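Local coordinates for protein LAE5 (Uncultured bacterium, PDB 5JD3) that probably acts as an esterase of the GDSL-like lipase/acylhydrolase family, hydrolysing carboxylic ester bonds with a serine nucleophile, at residues V31-D35 against L91-W95; W95-F100 against L142-T146. One frame throughout, in Å; residues are numbered along the deposited sequence.

Contact 1 of 2, residues V31-D35 against L91-W95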
loop_
_atom_site.group_PDB
_atom_site.type_symbol
_atom_site.label_atom_id
_atom_site.label_comp_id
_atom_site.label_asym_id
_atom_site.label_seq_id
_atom_site.Cartn_x
_atom_site.Cartn_y
_atom_site.Cartn_z
ATOM N N VAL A 31 1.304 9.449 6.160
ATOM C CA VAL A 31 -0.059 9.017 5.883
ATOM C C VAL A 31 -0.056 7.873 4.876
ATOM O O VAL A 31 0.430 8.021 3.755
ATOM C CB VAL A 31 -0.927 10.173 5.347
ATOM C CG1 VAL A 31 -2.218 9.639 4.745
ATOM C CG2 VAL A 31 -1.221 11.172 6.456
ATOM N N ILE A 32 -0.594 6.729 5.287
ATOM C CA ILE A 32 -0.654 5.556 4.427
ATOM C C ILE A 32 -2.090 5.281 3.998
ATOM O O ILE A 32 -2.965 5.042 4.831
ATOM C CB ILE A 32 -0.072 4.315 5.127
ATOM C CG1 ILE A 32 1.333 4.619 5.651
ATOM C CG2 ILE A 32 -0.049 3.129 4.178
ATOM C CD1 ILE A 32 1.948 3.491 6.450
ATOM N N ILE A 33 -2.327 5.317 2.690
ATOM C CA ILE A 33 -3.675 5.207 2.150
ATOM C C ILE A 33 -3.773 4.063 1.138
ATOM O O ILE A 33 -2.831 3.802 0.389
ATOM C CB ILE A 33 -4.111 6.545 1.498
ATOM C CG1 ILE A 33 -5.566 6.486 1.028
ATOM C CG2 ILE A 33 -3.176 6.925 0.355
ATOM C CD1 ILE A 33 -6.085 7.804 0.495
ATOM N N GLY A 34 -4.907 3.367 1.136
ATOM C CA GLY A 34 -5.114 2.256 0.224
ATOM C C GLY A 34 -6.403 1.495 0.475
ATOM O O GLY A 34 -7.375 2.051 0.985
ATOM N N ASP A 35 -6.408 0.214 0.113
ATOM C CA ASP A 35 -7.596 -0.621 0.265
ATOM C C ASP A 35 -7.624 -1.349 1.609
ATOM O O ASP A 35 -7.098 -0.849 2.603
ATOM C CB ASP A 35 -7.690 -1.627 -0.886
ATOM C CG ASP A 35 -6.365 -2.298 -1.188
ATOM O OD1 ASP A 35 -5.618 -2.615 -0.238
ATOM O OD2 ASP A 35 -6.067 -2.509 -2.384
ATOM N N LEU A 91 -9.887 6.397 -4.418
ATOM C CA LEU A 91 -8.849 7.179 -3.755
ATOM C C LEU A 91 -8.880 8.641 -4.186
ATOM O O LEU A 91 -8.771 9.545 -3.358
ATOM C CB LEU A 91 -7.467 6.585 -4.041
ATOM C CG LEU A 91 -6.833 5.733 -2.940
ATOM C CD1 LEU A 91 -7.765 4.611 -2.514
ATOM C CD2 LEU A 91 -5.494 5.180 -3.405
ATOM N N ALA A 92 -9.031 8.862 -5.487
ATOM C CA ALA A 92 -9.029 10.208 -6.047
ATOM C C ALA A 92 -10.206 11.035 -5.537
ATOM O O ALA A 92 -10.105 12.253 -5.400
ATOM C CB ALA A 92 -9.050 10.143 -7.566
ATOM N N ALA A 93 -11.316 10.363 -5.251
ATOM C CA ALA A 93 -12.534 11.042 -4.821
ATOM C C ALA A 93 -12.419 11.593 -3.401
ATOM O O ALA A 93 -13.088 12.565 -3.051
ATOM C CB ALA A 93 -13.722 10.097 -4.922
ATOM N N ARG A 94 -11.568 10.977 -2.588
ATOM C CA ARG A 94 -11.436 11.373 -1.191
ATOM C C ARG A 94 -10.038 11.881 -0.862
ATOM O O ARG A 94 -9.704 12.084 0.305
ATOM C CB ARG A 94 -11.789 10.200 -0.271
ATOM C CG ARG A 94 -10.836 9.016 -0.366
ATOM C CD ARG A 94 -11.323 7.860 0.495
ATOM N NE ARG A 94 -10.432 6.703 0.440
ATOM C CZ ARG A 94 -9.406 6.508 1.262
ATOM N NH1 ARG A 94 -9.130 7.395 2.207
ATOM N NH2 ARG A 94 -8.655 5.422 1.138
ATOM N N TRP A 95 -9.227 12.092 -1.894
ATOM C CA TRP A 95 -7.836 12.492 -1.715
ATOM C C TRP A 95 -7.707 13.827 -0.985
ATOM O O TRP A 95 -6.817 14.003 -0.153
ATOM C CB TRP A 95 -7.128 12.572 -3.070
ATOM C CG TRP A 95 -5.634 12.610 -2.967
ATOM C CD1 TRP A 95 -4.839 13.719 -2.947
ATOM C CD2 TRP A 95 -4.751 11.483 -2.875
ATOM N NE1 TRP A 95 -3.518 13.354 -2.847
ATOM C CE2 TRP A 95 -3.437 11.987 -2.802
ATOM C CE3 TRP A 95 -4.947 10.100 -2.847
ATOM C CZ2 TRP A 95 -2.324 11.155 -2.701
ATOM C CZ3 TRP A 95 -3.839 9.275 -2.748
ATOM C CH2 TRP A 95 -2.546 9.805 -2.676
#
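Ile-33 reaches out of the sheet into the flank of the helix, and its CG1-CD1 branch lies against the guanidinium of Arg-94. CD1 sits over one face of that group, 3.5 Å from Arg-94 NH1, while Ile-33 CG1 approaches Arg-94 NH2 to 3.3 Å. CG1 is anti to the backbone N (chi1 -175°) and the chain is extended beyond it, which carries CD1 out over the guanidinium. The other branch, CG2, meets the indole obliquely, 3.9 Å from Trp-95 CZ3. Leu-91 closes the packing more slackly, its CG being 4.1 Å from Ile-33 CD1. Strand and helix axes pass 10.3 Å apart at 142°, a spacing bridged largely by Ile-33, with Leu-91, Arg-94 and Trp-95 closing on it. The arrangement is that of a beta-alpha-beta crossover in the SGNH/GDSL three-layer fold: helix 88-100 connects strands 77-82 and 106-110 and covers strand 29-34, which lies between them in the parallel sheet. That strand leads into the Gly-Asp-Ser sequence of the family, whose serine is probably the nucleophile; Asp-35 caps the following helix through Ile-37 N. Toward the C-terminal end of the strand the fit is less close. Gly-34 O lies at the guanidinium edge, 3.6 Å from Arg-94 NH2, without forming a hydrogen bond. The arginine's polar atoms are instead held by Gln-81 O, Asn-86 OD1 and a salt bridge to Asp-98, which together fix the plane on which Ile-33 rests. On the far side of the helix, Ala-93 is exposed to solvent.

Contact 2 of 2, residues W95-F100 against L142-T146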
loop_
_atom_site.group_PDB
_atom_site.type_symbol
_atom_site.label_atom_id
_atom_site.label_comp_id
_atom_site.label_asym_id
_atom_site.label_seq_id
_atom_site.Cartn_x
_atom_site.Cartn_y
_atom_site.Cartn_z
ATOM N N TRP A 95 -9.227 12.092 -1.894
ATOM C CA TRP A 95 -7.836 12.492 -1.715
ATOM C C TRP A 95 -7.707 13.827 -0.985
ATOM O O TRP A 95 -6.817 14.003 -0.153
ATOM C CB TRP A 95 -7.128 12.572 -3.070
ATOM C CG TRP A 95 -5.634 12.610 -2.967
ATOM C CD1 TRP A 95 -4.839 13.719 -2.947
ATOM C CD2 TRP A 95 -4.751 11.483 -2.875
ATOM N NE1 TRP A 95 -3.518 13.354 -2.847
ATOM C CE2 TRP A 95 -3.437 11.987 -2.802
ATOM C CE3 TRP A 95 -4.947 10.100 -2.847
ATOM C CZ2 TRP A 95 -2.324 11.155 -2.701
ATOM C CZ3 TRP A 95 -3.839 9.275 -2.748
ATOM C CH2 TRP A 95 -2.546 9.805 -2.676
ATOM N N GLN A 96 -8.600 14.760 -1.297
ATOM C CA GLN A 96 -8.558 16.090 -0.698
ATOM C C GLN A 96 -8.724 16.051 0.819
ATOM O O GLN A 96 -7.976 16.703 1.548
ATOM C CB GLN A 96 -9.636 16.985 -1.314
ATOM C CG GLN A 96 -9.802 18.326 -0.613
ATOM C CD GLN A 96 -8.501 19.101 -0.513
ATOM O OE1 GLN A 96 -7.713 19.141 -1.460
ATOM N NE2 GLN A 96 -8.267 19.718 0.640
ATOM N N ASN A 97 -9.700 15.283 1.291
ATOM C CA ASN A 97 -9.993 15.223 2.719
ATOM C C ASN A 97 -9.115 14.234 3.481
ATOM O O ASN A 97 -8.804 14.450 4.653
ATOM C CB ASN A 97 -11.465 14.869 2.943
ATOM C CG ASN A 97 -12.408 15.947 2.441
ATOM O OD1 ASN A 97 -11.994 17.077 2.178
ATOM N ND2 ASN A 97 -13.684 15.604 2.314
ATOM N N ASP A 98 -8.711 13.154 2.820
ATOM C CA ASP A 98 -8.001 12.077 3.505
ATOM C C ASP A 98 -6.481 12.131 3.344
ATOM O O ASP A 98 -5.761 11.408 4.032
ATOM C CB ASP A 98 -8.518 10.719 3.026
ATOM C CG ASP A 98 -9.930 10.434 3.501
ATOM O OD1 ASP A 98 -10.493 11.274 4.234
ATOM O OD2 ASP A 98 -10.472 9.365 3.152
ATOM N N VAL A 99 -5.992 12.977 2.444
ATOM C CA VAL A 99 -4.549 13.126 2.270
ATOM C C VAL A 99 -4.098 14.568 2.496
ATOM O O VAL A 99 -3.398 14.858 3.465
ATOM C CB VAL A 99 -4.094 12.668 0.871
ATOM C CG1 VAL A 99 -2.591 12.852 0.718
ATOM C CG2 VAL A 99 -4.479 11.215 0.639
ATOM N N PHE A 100 -4.504 15.464 1.601
ATOM C CA PHE A 100 -4.112 16.868 1.687
ATOM C C PHE A 100 -4.620 17.530 2.964
ATOM O O PHE A 100 -3.933 18.363 3.556
ATOM C CB PHE A 100 -4.620 17.640 0.468
ATOM C CG PHE A 100 -3.908 17.296 -0.809
ATOM C CD1 PHE A 100 -2.627 16.769 -0.784
ATOM C CD2 PHE A 100 -4.518 17.505 -2.035
ATOM C CE1 PHE A 100 -1.970 16.453 -1.959
ATOM C CE2 PHE A 100 -3.867 17.192 -3.212
ATOM C CZ PHE A 100 -2.591 16.666 -3.174
ATOM N N LEU A 142 -2.600 11.712 -9.112
ATOM C CA LEU A 142 -2.563 11.831 -7.659
ATOM C C LEU A 142 -1.150 12.136 -7.178
ATOM O O LEU A 142 -0.944 12.985 -6.309
ATOM C CB LEU A 142 -3.075 10.551 -6.996
ATOM C CG LEU A 142 -4.548 10.200 -7.202
ATOM C CD1 LEU A 142 -4.885 8.895 -6.497
ATOM C CD2 LEU A 142 -5.442 11.327 -6.708
ATOM N N VAL A 143 -0.179 11.436 -7.753
ATOM C CA VAL A 143 1.221 11.626 -7.401
ATOM C C VAL A 143 1.710 13.011 -7.812
ATOM O O VAL A 143 2.403 13.685 -7.047
ATOM C CB VAL A 143 2.109 10.548 -8.054
ATOM C CG1 VAL A 143 3.571 10.942 -7.982
ATOM C CG2 VAL A 143 1.876 9.196 -7.390
ATOM N N ALA A 144 1.332 13.437 -9.014
ATOM C CA ALA A 144 1.744 14.737 -9.540
ATOM C C ALA A 144 1.282 15.888 -8.650
ATOM O O ALA A 144 1.974 16.898 -8.522
ATOM C CB ALA A 144 1.218 14.922 -10.955
ATOM N N ARG A 145 0.113 15.732 -8.036
ATOM C CA ARG A 145 -0.430 16.763 -7.157
ATOM C C ARG A 145 0.142 16.680 -5.745
ATOM O O ARG A 145 0.119 17.660 -5.001
ATOM C CB ARG A 145 -1.957 16.666 -7.089
ATOM C CG ARG A 145 -2.682 17.091 -8.354
ATOM C CD ARG A 145 -3.907 17.932 -8.015
ATOM N NE ARG A 145 -4.739 17.307 -6.989
ATOM C CZ ARG A 145 -5.844 16.612 -7.241
ATOM N NH1 ARG A 145 -6.260 16.453 -8.490
ATOM N NH2 ARG A 145 -6.536 16.081 -6.243
ATOM N N THR A 146 0.655 15.508 -5.379
ATOM C CA THR A 146 1.082 15.256 -4.006
ATOM C C THR A 146 2.598 15.356 -3.833
ATOM O O THR A 146 3.084 15.749 -2.773
ATOM C CB THR A 146 0.610 13.864 -3.532
ATOM O OG1 THR A 146 -0.801 13.740 -3.747
ATOM C CG2 THR A 146 0.908 13.662 -2.055
#
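Trp-95 faces Leu-142 and Phe-100 faces Thr-146 where the two short helical segments, their axes 12.4 Å apart, cross at -52°. The wide spacing, 8.0 Å between the CA atoms of Trp-95 and Leu-142, is bridged by two aromatic rings from helix 88-100, which meet Leu-142, Arg-145 and Thr-146. Helices 88-100 and 132-146 lie side by side on one face of the parallel sheet, Trp-95 and Thr-146 both resting on strands 106-110 and 152-156. The indole is clasped on both faces: Val-99 CG2 of its own helix lies over the centre of one, and Leu-142 CD2 makes a CH-pi contact with the other, 4.2 Å from the centroid of the five-membered ring of Trp-95. The second leucine branch reaches the six-membered part, CD1 lying 3.8 Å from Trp-95 CE3. At the indole edge, Trp-95 NE1 gives a weak, bent hydrogen bond to Thr-146 OG1 (2.9 Å, 127° at the hydrogen). Thr-146 has OG1 beside its backbone N (chi1 -53°), where the hydroxyl donates back along the helix to Leu-142 O at 2.7 Å. The edge of Trp-95 at NE1 points to the face of the Phe-100 ring, a T-shaped stack, and Phe-100 CZ approaches Arg-145 O to 3.4 Å. Arg-145, at the exposed side, reaches across the interface and turns its guanidinium edge to Phe-100 CE2; its NH1 forms a salt bridge with Glu-141. An alanine in place of Trp-95 would remove the indole, which is likely to open a gap between Val-99 and Leu-142 and leave Phe-100 without the ring edge on its face. Apolar packing thus sets the indole plane, while the buried threonine hydroxyl gives its N-H a polar partner between two helices.

The two contacts lie in series: contact 1 is completed first along the chain and contact 2 follows, their centres 8 Å apart. Both use helix 88-100 and share Trp-95. Contact 1 seats that helix on strand 29-34; contact 2 joins it to its neighbour, helix 132-146, which precedes strand 152-156. They also touch directly: Ile-33 CD1 lies 3.8 Å from Val-99 CG2, and Leu-142 CD2 packs on Ala-92 CA. Together they pack helix 88-100 against the sheet below and the next helix beside it, close to the strand leading to the probable catalytic serine.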